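Side-chain contacts in beta-Lactamase/D-Alanine Carboxypeptidase (Pseudomonas syringae pv. tomato, PDB 5EVI), which probably hydrolyses the ring amide of beta-lactam antibiotics to give substituted beta-amino acids, as a class C beta-lactamase: residues D[144-147]-D[152-155]; D[205-208]-D[212-215]; D[235-240]-D[246-251]; D[75-80]-D[175-180]. All coordinates share one frame; numbering follows the deposited sequence.

Contact 1 (D[144-147]-D[152-155])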
loop_
_atom_site.group_PDB
_atom_site.type_symbol
_atom_site.label_atom_id
_atom_site.label_comp_id
_atom_site.label_asym_id
_atom_site.label_seq_id
_atom_site.Cartn_x
_atom_site.Cartn_y
_atom_site.Cartn_z
ATOM N N PRO D 144 14.144 -10.565 -18.878
ATOM C CA PRO D 144 14.576 -9.406 -18.103
ATOM C C PRO D 144 15.211 -8.344 -18.974
ATOM O O PRO D 144 15.726 -8.658 -20.052
ATOM C CB PRO D 144 15.636 -9.992 -17.170
ATOM C CG PRO D 144 16.250 -11.067 -17.989
ATOM C CD PRO D 144 15.111 -11.672 -18.761
ATOM N N GLU D 145 15.159 -7.099 -18.513
ATOM C CA GLU D 145 15.892 -6.004 -19.144
ATOM C C GLU D 145 17.153 -5.627 -18.365
ATOM O O GLU D 145 18.130 -5.140 -18.962
ATOM C CB GLU D 145 14.986 -4.788 -19.322
ATOM C CG GLU D 145 13.755 -5.091 -20.187
ATOM C CD GLU D 145 13.352 -3.954 -21.112
ATOM O OE1 GLU D 145 14.025 -2.909 -21.111
ATOM O OE2 GLU D 145 12.359 -4.115 -21.859
ATOM N N TYR D 146 17.120 -5.852 -17.055
ATOM C CA TYR D 146 18.266 -5.660 -16.186
ATOM C C TYR D 146 18.393 -6.806 -15.182
ATOM O O TYR D 146 17.462 -7.589 -14.985
ATOM C CB TYR D 146 18.186 -4.300 -15.480
ATOM C CG TYR D 146 16.904 -4.045 -14.711
ATOM C CD1 TYR D 146 16.749 -4.497 -13.400
ATOM C CD2 TYR D 146 15.856 -3.329 -15.287
ATOM C CE1 TYR D 146 15.586 -4.240 -12.678
ATOM C CE2 TYR D 146 14.690 -3.082 -14.577
ATOM C CZ TYR D 146 14.557 -3.535 -13.286
ATOM O OH TYR D 146 13.396 -3.271 -12.617
ATOM N N LEU D 147 19.582 -6.923 -14.598
ATOM C CA LEU D 147 19.874 -7.950 -13.605
ATOM C C LEU D 147 19.108 -7.615 -12.328
ATOM O O LEU D 147 18.913 -6.426 -12.061
ATOM C CB LEU D 147 21.384 -7.999 -13.308
ATOM C CG LEU D 147 22.295 -8.431 -14.458
ATOM C CD1 LEU D 147 23.760 -8.191 -14.096
ATOM C CD2 LEU D 147 22.045 -9.901 -14.790
ATOM N N ARG D 152 15.022 -0.438 -10.407
ATOM C CA ARG D 152 13.712 -0.475 -9.758
ATOM C C ARG D 152 12.644 0.091 -10.701
ATOM O O ARG D 152 12.722 1.257 -11.105
ATOM C CB ARG D 152 13.763 0.308 -8.450
ATOM C CG ARG D 152 12.551 0.112 -7.513
ATOM C CD ARG D 152 11.453 1.107 -7.828
ATOM N NE ARG D 152 10.518 1.318 -6.719
ATOM C CZ ARG D 152 9.511 2.195 -6.745
ATOM N NH1 ARG D 152 9.298 2.972 -7.809
ATOM N NH2 ARG D 152 8.712 2.305 -5.685
ATOM N N THR D 153 11.649 -0.744 -11.004
ATOM C CA THR D 153 10.566 -0.423 -11.916
ATOM C C THR D 153 9.258 -0.827 -11.238
ATOM O O THR D 153 8.903 -1.996 -11.170
ATOM C CB THR D 153 10.787 -1.142 -13.260
ATOM O OG1 THR D 153 12.096 -0.814 -13.712
ATOM C CG2 THR D 153 9.789 -0.724 -14.319
ATOM N N TYR D 154 8.574 0.164 -10.694
ATOM C CA TYR D 154 7.291 -0.054 -10.002
ATOM C C TYR D 154 6.319 -0.740 -10.969
ATOM O O TYR D 154 6.130 -0.249 -12.077
ATOM C CB TYR D 154 6.731 1.285 -9.566
ATOM C CG TYR D 154 5.522 1.214 -8.679
ATOM C CD1 TYR D 154 5.671 1.089 -7.301
ATOM C CD2 TYR D 154 4.224 1.319 -9.201
ATOM C CE1 TYR D 154 4.578 1.050 -6.460
ATOM C CE2 TYR D 154 3.114 1.286 -8.362
ATOM C CZ TYR D 154 3.299 1.146 -6.990
ATOM O OH TYR D 154 2.212 1.108 -6.138
ATOM N N ALA D 155 5.738 -1.874 -10.588
ATOM C CA ALA D 155 4.801 -2.575 -11.482
ATOM C C ALA D 155 3.719 -3.418 -10.780
ATOM O O ALA D 155 3.972 -4.022 -9.739
ATOM C CB ALA D 155 5.587 -3.437 -12.476
#

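Contact 2 (D[205-208]-D[212-215]). With EDO (1,2-ethanediol), chain Q.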
loop_
_atom_site.group_PDB
_atom_site.type_symbol
_atom_site.label_atom_id
_atom_site.label_comp_id
_atom_site.label_asym_id
_atom_site.label_seq_id
_atom_site.Cartn_x
_atom_site.Cartn_y
_atom_site.Cartn_z
ATOM N N GLN D 205 -18.407 7.064 -3.595
ATOM C CA GLN D 205 -18.293 7.196 -5.046
ATOM C C GLN D 205 -16.989 7.931 -5.357
ATOM O O GLN D 205 -16.713 8.973 -4.755
ATOM C CB GLN D 205 -19.495 7.975 -5.598
ATOM C CG GLN D 205 -19.566 8.035 -7.116
ATOM C CD GLN D 205 -19.772 6.671 -7.756
ATOM O OE1 GLN D 205 -20.862 6.111 -7.706
ATOM N NE2 GLN D 205 -18.728 6.138 -8.369
ATOM N N GLY D 206 -16.180 7.381 -6.267
ATOM C CA GLY D 206 -14.991 8.069 -6.776
ATOM C C GLY D 206 -15.368 9.047 -7.878
ATOM O O GLY D 206 -16.383 8.861 -8.558
ATOM N N TYR D 207 -14.563 10.090 -8.049
ATOM C CA TYR D 207 -14.821 11.109 -9.068
ATOM C C TYR D 207 -13.583 11.303 -9.914
ATOM O O TYR D 207 -12.501 11.558 -9.378
ATOM C CB TYR D 207 -15.269 12.406 -8.411
ATOM C CG TYR D 207 -16.632 12.223 -7.809
ATOM C CD1 TYR D 207 -17.787 12.316 -8.605
ATOM C CD2 TYR D 207 -16.778 11.863 -6.476
ATOM C CE1 TYR D 207 -19.051 12.106 -8.064
ATOM C CE2 TYR D 207 -18.030 11.650 -5.931
ATOM C CZ TYR D 207 -19.157 11.770 -6.722
ATOM O OH TYR D 207 -20.373 11.539 -6.151
ATOM N N ASN D 208 -13.753 11.189 -11.233
ATOM C CA ASN D 208 -12.610 11.176 -12.162
ATOM C C ASN D 208 -12.159 12.595 -12.515
ATOM O O ASN D 208 -12.631 13.568 -11.897
ATOM C CB ASN D 208 -12.929 10.298 -13.401
ATOM C CG ASN D 208 -13.931 10.947 -14.357
ATOM O OD1 ASN D 208 -14.155 12.148 -14.297
ATOM N ND2 ASN D 208 -14.528 10.141 -15.254
ATOM N N GLU D 212 -16.787 13.175 -12.791
ATOM C CA GLU D 212 -17.893 12.247 -13.008
ATOM C C GLU D 212 -17.662 10.978 -12.170
ATOM O O GLU D 212 -16.512 10.637 -11.881
ATOM C CB GLU D 212 -18.019 11.934 -14.501
ATOM C CG GLU D 212 -18.474 13.137 -15.329
ATOM C CD GLU D 212 -18.178 13.009 -16.817
ATOM O OE1 GLU D 212 -18.053 14.054 -17.494
ATOM O OE2 GLU D 212 -18.072 11.871 -17.317
ATOM N N PRO D 213 -18.751 10.286 -11.773
ATOM C CA PRO D 213 -18.630 9.156 -10.854
ATOM C C PRO D 213 -17.980 7.924 -11.492
ATOM O O PRO D 213 -18.278 7.595 -12.643
ATOM C CB PRO D 213 -20.080 8.872 -10.442
ATOM C CG PRO D 213 -20.908 9.388 -11.557
ATOM C CD PRO D 213 -20.159 10.551 -12.134
ATOM N N VAL D 214 -17.097 7.264 -10.740
ATOM C CA VAL D 214 -16.399 6.065 -11.209
ATOM C C VAL D 214 -15.892 5.196 -10.048
ATOM O O VAL D 214 -15.505 5.709 -8.996
ATOM C CB VAL D 214 -15.206 6.438 -12.126
ATOM C CG1 VAL D 214 -14.076 7.099 -11.333
ATOM C CG2 VAL D 214 -14.696 5.223 -12.892
ATOM N N ARG D 215 -15.901 3.883 -10.267
ATOM C CA ARG D 215 -15.259 2.916 -9.378
ATOM C C ARG D 215 -14.430 1.954 -10.224
ATOM O O ARG D 215 -14.677 1.810 -11.423
ATOM C CB ARG D 215 -16.303 2.148 -8.567
ATOM C CG ARG D 215 -17.028 2.984 -7.523
ATOM C CD ARG D 215 -17.904 2.105 -6.647
ATOM N NE ARG D 215 -18.561 2.852 -5.571
ATOM C CZ ARG D 215 -19.748 3.463 -5.650
ATOM N NH1 ARG D 215 -20.472 3.454 -6.769
ATOM N NH2 ARG D 215 -20.224 4.101 -4.585
HETATM C C1 EDO Q . -24.556 5.947 -4.858
HETATM O O1 EDO Q . -23.597 6.326 -3.869
HETATM C C2 EDO Q . -23.833 5.308 -6.038
HETATM O O2 EDO Q . -22.814 4.426 -5.558
HETATM O O HOH W 1 -19.825 2.954 -9.229
#

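Contact 3 (D[235-240]-D[246-251])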
loop_
_atom_site.group_PDB
_atom_site.type_symbol
_atom_site.label_atom_id
_atom_site.label_comp_id
_atom_site.label_asym_id
_atom_site.label_seq_id
_atom_site.Cartn_x
_atom_site.Cartn_y
_atom_site.Cartn_z
ATOM N N LEU D 235 -7.922 1.440 8.541
ATOM C CA LEU D 235 -6.573 1.633 8.005
ATOM C C LEU D 235 -5.599 2.223 9.036
ATOM O O LEU D 235 -4.416 1.896 9.006
ATOM C CB LEU D 235 -6.600 2.474 6.719
ATOM C CG LEU D 235 -5.403 2.336 5.765
ATOM C CD1 LEU D 235 -5.206 0.887 5.323
ATOM C CD2 LEU D 235 -5.566 3.261 4.560
ATOM N N ILE D 236 -6.089 3.074 9.941
ATOM C CA ILE D 236 -5.257 3.597 11.040
ATOM C C ILE D 236 -4.903 2.508 12.074
ATOM O O ILE D 236 -3.869 2.601 12.737
ATOM C CB ILE D 236 -5.899 4.840 11.718
ATOM C CG1 ILE D 236 -4.874 5.643 12.543
ATOM C CG2 ILE D 236 -7.083 4.457 12.593
ATOM C CD1 ILE D 236 -3.780 6.305 11.732
ATOM N N ARG D 237 -5.755 1.489 12.204
ATOM C CA ARG D 237 -5.446 0.302 13.022
ATOM C C ARG D 237 -4.296 -0.505 12.410
ATOM O O ARG D 237 -3.426 -0.992 13.134
ATOM C CB ARG D 237 -6.682 -0.594 13.182
ATOM C CG ARG D 237 -6.590 -1.622 14.303
ATOM C CD ARG D 237 -7.686 -2.671 14.182
ATOM N NE ARG D 237 -8.113 -3.196 15.479
ATOM C CZ ARG D 237 -7.526 -4.188 16.160
ATOM N NH1 ARG D 237 -6.437 -4.813 15.700
ATOM N NH2 ARG D 237 -8.034 -4.560 17.334
ATOM N N PHE D 238 -4.311 -0.647 11.084
ATOM C CA PHE D 238 -3.217 -1.289 10.357
ATOM C C PHE D 238 -1.918 -0.489 10.475
ATOM O O PHE D 238 -0.846 -1.075 10.559
ATOM C CB PHE D 238 -3.588 -1.491 8.884
ATOM C CG PHE D 238 -2.574 -2.283 8.098
ATOM C CD1 PHE D 238 -2.205 -3.565 8.501
ATOM C CD2 PHE D 238 -2.000 -1.758 6.946
ATOM C CE1 PHE D 238 -1.276 -4.299 7.776
ATOM C CE2 PHE D 238 -1.071 -2.490 6.216
ATOM C CZ PHE D 238 -0.709 -3.763 6.631
ATOM N N VAL D 239 -2.023 0.841 10.474
ATOM C CA VAL D 239 -0.873 1.721 10.750
ATOM C C VAL D 239 -0.361 1.505 12.187
ATOM O O VAL D 239 0.849 1.436 12.421
ATOM C CB VAL D 239 -1.217 3.213 10.501
ATOM C CG1 VAL D 239 -0.110 4.140 11.002
ATOM C CG2 VAL D 239 -1.467 3.457 9.022
ATOM N N GLU D 240 -1.284 1.398 13.141
ATOM C CA GLU D 240 -0.923 1.080 14.525
ATOM C C GLU D 240 -0.306 -0.321 14.688
ATOM O O GLU D 240 0.583 -0.508 15.524
ATOM C CB GLU D 240 -2.115 1.274 15.460
ATOM C CG GLU D 240 -2.387 2.743 15.727
ATOM C CD GLU D 240 -3.644 2.986 16.535
ATOM O OE1 GLU D 240 -4.031 2.119 17.352
ATOM O OE2 GLU D 240 -4.245 4.061 16.353
ATOM N N GLY D 246 -0.209 -3.539 18.666
ATOM C CA GLY D 246 -1.267 -4.546 18.574
ATOM C C GLY D 246 -1.219 -5.730 19.532
ATOM O O GLY D 246 -2.263 -6.301 19.845
ATOM N N GLN D 247 -0.020 -6.101 19.987
ATOM C CA GLN D 247 0.204 -7.310 20.806
ATOM C C GLN D 247 -0.272 -8.605 20.119
ATOM O O GLN D 247 -0.844 -9.493 20.761
ATOM C CB GLN D 247 -0.432 -7.177 22.200
ATOM C CG GLN D 247 0.064 -6.002 23.012
ATOM C CD GLN D 247 -0.574 -5.950 24.385
ATOM O OE1 GLN D 247 -1.765 -5.685 24.514
ATOM N NE2 GLN D 247 0.216 -6.198 25.417
ATOM N N TYR D 248 -0.005 -8.720 18.816
ATOM C CA TYR D 248 -0.348 -9.936 18.069
ATOM C C TYR D 248 0.612 -11.042 18.500
ATOM O O TYR D 248 1.604 -10.771 19.183
ATOM C CB TYR D 248 -0.257 -9.719 16.550
ATOM C CG TYR D 248 -1.116 -8.587 16.036
ATOM C CD1 TYR D 248 -2.477 -8.770 15.807
ATOM C CD2 TYR D 248 -0.570 -7.330 15.777
ATOM C CE1 TYR D 248 -3.274 -7.734 15.344
ATOM C CE2 TYR D 248 -1.356 -6.291 15.309
ATOM C CZ TYR D 248 -2.708 -6.496 15.097
ATOM O OH TYR D 248 -3.493 -5.469 14.628
ATOM N N ASP D 249 0.330 -12.278 18.098
ATOM C CA ASP D 249 1.277 -13.369 18.351
ATOM C C ASP D 249 2.570 -13.129 17.546
ATOM O O ASP D 249 2.625 -12.224 16.717
ATOM C CB ASP D 249 0.652 -14.763 18.127
ATOM C CG ASP D 249 0.228 -15.028 16.684
ATOM O OD1 ASP D 249 0.359 -14.154 15.804
ATOM O OD2 ASP D 249 -0.233 -16.158 16.436
ATOM N N ALA D 250 3.611 -13.906 17.823
ATOM C CA ALA D 250 4.928 -13.632 17.257
ATOM C C ALA D 250 4.985 -13.771 15.723
ATOM O O ALA D 250 5.631 -12.948 15.070
ATOM C CB ALA D 250 6.003 -14.489 17.931
ATOM N N PRO D 251 4.302 -14.790 15.139
ATOM C CA PRO D 251 4.308 -14.834 13.665
ATOM C C PRO D 251 3.703 -13.600 12.993
ATOM O O PRO D 251 4.271 -13.104 12.023
ATOM C CB PRO D 251 3.492 -16.088 13.338
ATOM C CG PRO D 251 3.675 -16.971 14.529
ATOM C CD PRO D 251 3.754 -16.036 15.711
#

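Contact 4 (D[75-80]-D[175-180])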
loop_
_atom_site.group_PDB
_atom_site.type_symbol
_atom_site.label_atom_id
_atom_site.label_comp_id
_atom_site.label_asym_id
_atom_site.label_seq_id
_atom_site.Cartn_x
_atom_site.Cartn_y
_atom_site.Cartn_z
ATOM N N ALA D 75 1.964 -7.705 0.688
ATOM C CA ALA D 75 3.290 -7.919 1.247
ATOM C C ALA D 75 3.222 -8.498 2.660
ATOM O O ALA D 75 3.955 -9.414 2.988
ATOM C CB ALA D 75 4.095 -6.625 1.213
ATOM N N THR D 76 2.311 -7.992 3.481
ATOM C CA THR D 76 2.082 -8.572 4.798
ATOM C C THR D 76 1.620 -10.032 4.680
ATOM O O THR D 76 2.108 -10.894 5.416
ATOM C CB THR D 76 1.119 -7.722 5.623
ATOM O OG1 THR D 76 1.503 -6.335 5.513
ATOM C CG2 THR D 76 1.143 -8.181 7.082
ATOM N N LEU D 77 0.764 -10.332 3.700
ATOM C CA LEU D 77 0.322 -11.729 3.473
ATOM C C LEU D 77 1.529 -12.624 3.197
ATOM O O LEU D 77 1.681 -13.676 3.816
ATOM C CB LEU D 77 -0.664 -11.815 2.305
ATOM C CG LEU D 77 -1.491 -13.098 2.185
ATOM C CD1 LEU D 77 -2.660 -13.057 3.165
ATOM C CD2 LEU D 77 -1.993 -13.286 0.757
ATOM N N ALA D 78 2.401 -12.192 2.288
ATOM C CA ALA D 78 3.620 -12.963 1.971
ATOM C C ALA D 78 4.575 -13.123 3.176
ATOM O O ALA D 78 5.102 -14.224 3.418
ATOM C CB ALA D 78 4.343 -12.331 0.802
ATOM N N THR D 79 4.785 -12.051 3.947
ATOM C CA THR D 79 5.657 -12.153 5.131
ATOM C C THR D 79 4.996 -12.909 6.292
ATOM O O THR D 79 5.693 -13.407 7.174
ATOM C CB THR D 79 6.141 -10.784 5.653
ATOM O OG1 THR D 79 5.025 -10.017 6.109
ATOM C CG2 THR D 79 6.924 -10.029 4.571
ATOM N N TRP D 80 3.664 -12.981 6.301
ATOM C CA TRP D 80 2.947 -13.808 7.275
ATOM C C TRP D 80 3.127 -15.288 6.903
ATOM O O TRP D 80 3.326 -16.120 7.779
ATOM C CB TRP D 80 1.471 -13.415 7.335
ATOM C CG TRP D 80 0.684 -13.922 8.524
ATOM C CD1 TRP D 80 1.130 -14.097 9.801
ATOM C CD2 TRP D 80 -0.705 -14.259 8.536
ATOM N NE1 TRP D 80 0.104 -14.543 10.607
ATOM C CE2 TRP D 80 -1.035 -14.646 9.854
ATOM C CE3 TRP D 80 -1.706 -14.275 7.556
ATOM C CZ2 TRP D 80 -2.323 -15.059 10.212
ATOM C CZ3 TRP D 80 -2.979 -14.676 7.909
ATOM C CH2 TRP D 80 -3.283 -15.063 9.223
ATOM N N GLN D 175 -8.422 -14.281 -2.233
ATOM C CA GLN D 175 -9.577 -13.647 -1.579
ATOM C C GLN D 175 -9.761 -14.160 -0.153
ATOM O O GLN D 175 -9.889 -13.361 0.774
ATOM C CB GLN D 175 -10.861 -13.859 -2.417
ATOM C CG GLN D 175 -12.193 -13.567 -1.714
ATOM C CD GLN D 175 -12.779 -14.762 -0.967
ATOM O OE1 GLN D 175 -13.094 -14.672 0.223
ATOM N NE2 GLN D 175 -12.925 -15.882 -1.659
ATOM N N GLU D 176 -9.776 -15.485 0.004
ATOM C CA GLU D 176 -9.921 -16.142 1.321
ATOM C C GLU D 176 -8.703 -15.906 2.228
ATOM O O GLU D 176 -8.859 -15.724 3.430
ATOM C CB GLU D 176 -10.188 -17.656 1.175
ATOM C CG GLU D 176 -10.184 -18.424 2.501
ATOM C CD GLU D 176 -10.756 -19.829 2.405
ATOM O OE1 GLU D 176 -11.982 -19.960 2.175
ATOM O OE2 GLU D 176 -9.990 -20.798 2.593
ATOM N N ALA D 177 -7.507 -15.909 1.649
ATOM C CA ALA D 177 -6.281 -15.584 2.396
ATOM C C ALA D 177 -6.345 -14.175 3.008
ATOM O O ALA D 177 -5.917 -13.979 4.138
ATOM C CB ALA D 177 -5.046 -15.730 1.515
HETATM N N MSE D 178 -6.925 -13.218 2.280
HETATM C CA MSE D 178 -7.038 -11.840 2.779
HETATM C C MSE D 178 -8.231 -11.691 3.667
HETATM O O MSE D 178 -8.090 -11.349 4.839
HETATM C CB MSE D 178 -7.121 -10.837 1.628
HETATM C CG MSE D 178 -5.890 -10.914 0.750
HETATM SE SE MSE D 178 -4.388 -9.865 1.489
HETATM C CE MSE D 178 -4.568 -8.223 0.419
ATOM N N GLN D 179 -9.415 -11.976 3.120
ATOM C CA GLN D 179 -10.691 -11.663 3.774
ATOM C C GLN D 179 -10.986 -12.510 5.009
ATOM O O GLN D 179 -11.584 -12.011 5.951
ATOM C CB GLN D 179 -11.858 -11.831 2.788
ATOM C CG GLN D 179 -11.899 -10.815 1.655
ATOM C CD GLN D 179 -12.931 -9.716 1.872
ATOM O OE1 GLN D 179 -13.396 -9.101 0.915
ATOM N NE2 GLN D 179 -13.280 -9.456 3.130
ATOM N N GLN D 180 -10.595 -13.786 4.985
ATOM C CA GLN D 180 -10.896 -14.729 6.063
ATOM C C GLN D 180 -9.738 -14.996 7.021
ATOM O O GLN D 180 -9.971 -15.530 8.109
ATOM C CB GLN D 180 -11.356 -16.072 5.475
ATOM C CG GLN D 180 -12.580 -15.981 4.581
ATOM C CD GLN D 180 -13.727 -15.276 5.271
ATOM O OE1 GLN D 180 -14.253 -14.290 4.760
ATOM N NE2 GLN D 180 -14.089 -15.756 6.467
#

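Contact 1 (D[144-147]-D[152-155])
The ring of Tyr-146 meets Thr-153 at its edge: OG1 of Thr-153 lies near the ring plane, 3.6 Å from CE2 of Tyr-146. The backbone N of Arg-152 approaches the same ring obliquely, and the ring of His-151, from the short connection between the segments, meets it with planes about 50° apart. The phenol reaches this far because CG of Tyr-146 sits between its backbone N and carbonyl carbon (chi1 55°), which sends the ring across to segment 152-155. There the hydroxyl OH of Tyr-146 makes a hydrogen bond of 3.0 Å with OG1 of Thr-153, the one bond that links the segments; either oxygen could be the donor. OG1 of Thr-153 also bonds to the hydroxyl of Thr-298, so that a short chain of three hydroxyls runs from the loop tyrosine to Thr-298, just ahead of strand 299-308. Only 98 Å² is buried, so the link rests on one oriented bond rather than on broad packing. On either side of Thr-153 the side chains of Arg-152 and Tyr-154 point away from the loop. Arg-152 forms a salt bridge with Glu-276 and a hydrogen bond with Gln-271, whereas Tyr-154 hydrogen-bonds through OH to Ser-68, Lys-71 and Lys-318. Thr-153, which the contact bonds, thus directly precedes Tyr-154, whose constellation of partners is consistent with the SxxK, YxN and KTG motifs of serine beta-lactamases.

Contact 2 (D[205-208]-D[212-215])
Gln-205 sets its amide, tilted by 60°, over one face of the Arg-215 guanidinium instead of meeting it head-on, with NE2 displaced toward the rim. Although OE1 of Gln-205 comes within 2.8 Å of NH1 of Arg-215, the angle is too poor for a hydrogen bond. With CG of Gln-205 opposite its backbone N (chi1 -173°), CG rests 3.5 Å from CB of Pro-213; the bend at chi2 (64°) then brings CD equally close to that CB and turns the amide to Arg-215. At the guanidinium edge an ethanediol takes over: its O2 accepts hydrogen bonds from both NH1 and NH2 of Arg-215, each 2.8 Å long, and a water accepts another from NH1. The remainder is a small antiparallel hairpin. Gly-206 and Val-214 form its hydrogen-bonded pair, with Val-214 N giving to Gly-206 O at 2.8 Å. Tyr-207 and Pro-213 form the non-hydrogen-bonded pair, where the missing N-H of a proline costs no bond between the two strands. Toward the turn, Asn-208 N binds Glu-212 O at 2.9 Å in the carbonyl plane. Asn-208 also accepts through its side chain: OD1 takes the N-H of Glu-212 at 3.2 Å, with the donor standing 59° above the amide plane. Outside the hairpin, NH2 of Arg-215 bonds to the carbonyl of Tyr-203, whose ring makes a cation-pi contact. Asn-208 thus closes the turn by gripping both backbone polar atoms of Glu-212, while Arg-215, which is poorly ordered, offers donors that a small diol, probably from the crystallisation liquor, can occupy.

Contact 3 (D[235-240]-D[246-251])
The hydroxyl of Tyr-248 has two polar neighbours: NH1 of Arg-237 lies 3.2 Å from its OH, and the carbonyl of Leu-186, outside the two segments, is hydrogen-bonded to it. The tyrosine oxygen sits at the edge of the Arg-237 guanidinium, near its plane. Seen from the tyrosine, NH1 arrives obliquely, and the two flat groups are inclined by 59°. Arg-237 gets there by leaving helix 232-243 with CG opposite the backbone N (chi1 -164°) and then bending at chi3, which swings its end round to the loop while its chain leans on Leu-188. Within its own segment, C of Gly-246 lies over one face of the Tyr-248 ring, 4.1 Å above its plane and displaced toward the rim. The backbones themselves come close just at Glu-240 and Gly-246. Beyond the tyrosine the loop runs into helix 250-258, where Asp-249 is the N-cap and its carboxylate makes a weak hydrogen bond to the N of Leu-252. Since the carbonyl of Leu-186 can only accept, the phenol must donate to it; the nearby guanidinium would probably polarise the hydroxyl and strengthen its donation to the last residue of helix 174-186.

Contact 4 (D[75-80]-D[175-180])
Leu-77 sends its CB toward helix 174-186, and with CG opposite the backbone N (chi1 -164°) the fork of the side chain is carried straight across the gap between the helices. From CG the two branches divide the work. CD1 of Leu-77 sits over the peptide of Ala-177, 3.5 Å from its O. The same methyl CD1 lies 3.9 Å from CB of Ala-177 and also touches SE of Met-178, a selenomethionine, 4.0 Å away. CD2 of Leu-77 has the methyl CB of Ala-177 as its partner, likewise at 4.0 Å. Met-178 contributes by curling: the bend at chi2 (-83°) brings the selenium alongside Leu-77, while chi3 turns only CE, and the side chain also touches Phe-73 and Thr-74 of helix 70-83. The small methyl of Ala-177 lets the leucine fork settle close to the helix backbone, at the start of a wider pi-type turn spanning 177-180. Leu-77 also touches Phe-174 and, on helix 156-169, Ala-166. The contact belongs to the apolar helix core of the all-alpha half of the serine beta-lactamase fold, within which helix 70-83 follows directly on the probable SxxK serine, Ser-68.

Overall arrangement
Contacts 3 and 4 form a continuous block: their centres are 14 Å apart, and CZ of Phe-238 touches OG1 of Thr-76 at 3.6 Å, so that helix 232-243 packs on the helix that contact 4 joins to 174-186. In sequence, contact 1 falls between the two segments of contact 4; in space their nearest atoms are about 11 Å apart. The probable active site connects them, because Ser-68 and Lys-71 stand at the start of helix 70-83 and Tyr-154 follows the bonded Thr-153 of contact 1. Contacts 1 and 3 flank the chain centre on opposite sides, centres 32 Å apart. Contact 2 is remote, with its nearest atoms about 14 Å from contact 4.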